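Local coordinates for uncharacterized protein MJ0690 (Methanocaldococcus jannaschii, PDB 3K32), which is of unknown function but is predicted to be a subunit of a tRNA methyltransferase, at residues 45-48 against 49-53. Residues are numbered along the deposited sequence; the frame is centred on the assembly and turned at random.
Sequences SYKL and AEETA
The methyl of Ala-49 lies beside the first turn of helix 47-56, CB 3.7 Å from Tyr-46 O, while its backbone N-H donates to Ser-167 OG, which is also hydrogen-bonded to Ser-45 O and so ties the turn to a neighbouring loop. One residue on, Glu-50 donates its backbone N-H to Tyr-46 O at 3.2 Å, and its chain, extended beyond CG, carries the carboxylate beside the phenol, both pointing the same way. OE1 reaches the ring edge in the ring plane, 3.4 Å from Tyr-46 CE1, although ring and carboxylate planes are turned 47° apart; Tyr-46 CG, set between backbone N and carbonyl carbon (chi1 55°), brings the ring alongside. Glu-51 N bonds Lys-47 O at 3.2 Å. The companion salt bridge, Lys-47 NZ to Glu-51 OE2, is weak, and the placing of OE2 is doubtful. Thr-52 N then reaches Leu-48 O (3.1 Å); Thr-52 OG1 also comes within 3.1 Å of Leu-48 O, a bond not settled because its proton has another acceptor nearby. Ala-53 packs on Leu-35. The repeated i+4 to i bonds are those of an alpha helix, here starting the beta-alpha-beta crossover between parallel strands 32-39 and 59-64 of a HUP-clan alpha/beta fold.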
loop_
_atom_site.group_PDB
_atom_site.type_symbol
_atom_site.label_atom_id
_atom_site.label_comp_id
_atom_site.label_asym_id
_atom_site.label_seq_id
_atom_site.Cartn_x
_atom_site.Cartn_y
_atom_site.Cartn_z
ATOM N N SER B 45 -18.810 -11.672 -18.008
ATOM C CA SER B 45 -18.566 -11.758 -16.578
ATOM C C SER B 45 -18.359 -10.394 -15.893
ATOM O O SER B 45 -18.196 -10.333 -14.672
ATOM C CB SER B 45 -17.378 -12.693 -16.294
ATOM O OG SER B 45 -16.147 -12.147 -16.761
ATOM N N TYR B 46 -18.380 -9.309 -16.662
ATOM C CA TYR B 46 -18.129 -7.986 -16.096
ATOM C C TYR B 46 -19.374 -7.355 -15.483
ATOM O O TYR B 46 -19.310 -6.279 -14.900
ATOM C CB TYR B 46 -17.599 -7.049 -17.173
ATOM C CG TYR B 46 -18.514 -6.991 -18.358
ATOM C CD1 TYR B 46 -19.550 -6.065 -18.412
ATOM C CD2 TYR B 46 -18.369 -7.885 -19.407
ATOM C CE1 TYR B 46 -20.402 -6.015 -19.490
ATOM C CE2 TYR B 46 -19.218 -7.845 -20.491
ATOM C CZ TYR B 46 -20.235 -6.909 -20.526
ATOM O OH TYR B 46 -21.076 -6.869 -21.606
ATOM N N LYS B 47 -20.514 -8.011 -15.626
ATOM C CA LYS B 47 -21.758 -7.407 -15.166
ATOM C C LYS B 47 -21.684 -6.936 -13.695
ATOM O O LYS B 47 -22.126 -5.837 -13.366
ATOM C CB LYS B 47 -22.945 -8.340 -15.455
ATOM C CG LYS B 47 -23.717 -8.806 -14.241
ATOM C CD LYS B 47 -24.947 -7.941 -14.008
ATOM C CE LYS B 47 -25.921 -8.009 -15.184
ATOM N NZ LYS B 47 -27.065 -7.061 -15.033
ATOM N N LEU B 48 -21.091 -7.746 -12.829
ATOM C CA LEU B 48 -20.995 -7.413 -11.407
ATOM C C LEU B 48 -20.251 -6.086 -11.164
ATOM O O LEU B 48 -20.732 -5.191 -10.461
ATOM C CB LEU B 48 -20.313 -8.561 -10.651
ATOM C CG LEU B 48 -20.366 -8.628 -9.113
ATOM C CD1 LEU B 48 -19.021 -8.257 -8.483
ATOM C CD2 LEU B 48 -21.498 -7.782 -8.537
ATOM N N ALA B 49 -19.069 -5.975 -11.753
ATOM C CA ALA B 49 -18.254 -4.789 -11.594
ATOM C C ALA B 49 -19.034 -3.536 -12.008
ATOM O O ALA B 49 -18.898 -2.476 -11.389
ATOM C CB ALA B 49 -16.978 -4.928 -12.398
ATOM N N GLU B 50 -19.852 -3.672 -13.049
ATOM C CA GLU B 50 -20.670 -2.566 -13.555
ATOM C C GLU B 50 -21.626 -2.027 -12.508
ATOM O O GLU B 50 -21.601 -0.836 -12.179
ATOM C CB GLU B 50 -21.470 -2.988 -14.788
ATOM C CG GLU B 50 -20.812 -2.620 -16.098
ATOM C CD GLU B 50 -21.772 -2.688 -17.284
ATOM O OE1 GLU B 50 -22.211 -3.810 -17.632
ATOM O OE2 GLU B 50 -22.071 -1.615 -17.870
ATOM N N GLU B 51 -22.474 -2.914 -12.002
ATOM C CA GLU B 51 -23.424 -2.565 -10.961
ATOM C C GLU B 51 -22.711 -1.898 -9.783
ATOM O O GLU B 51 -23.188 -0.898 -9.246
ATOM C CB GLU B 51 -24.171 -3.817 -10.496
ATOM C CG GLU B 51 -24.873 -4.568 -11.623
ATOM C CD GLU B 51 -25.460 -5.909 -11.178
ATOM O OE1 GLU B 51 -25.189 -6.339 -10.033
ATOM O OE2 GLU B 51 -26.196 -6.532 -11.977
ATOM N N THR B 52 -21.560 -2.442 -9.398
ATOM C CA THR B 52 -20.832 -1.918 -8.254
ATOM C C THR B 52 -20.303 -0.505 -8.460
ATOM O O THR B 52 -20.341 0.305 -7.533
ATOM C CB THR B 52 -19.684 -2.824 -7.830
ATOM O OG1 THR B 52 -20.184 -4.143 -7.606
ATOM C CG2 THR B 52 -19.069 -2.292 -6.546
ATOM N N ALA B 53 -19.824 -0.214 -9.669
ATOM C CA ALA B 53 -19.364 1.131 -10.006
ATOM C C ALA B 53 -20.508 2.132 -9.912
ATOM O O ALA B 53 -20.333 3.251 -9.419
ATOM C CB ALA B 53 -18.735 1.164 -11.412
#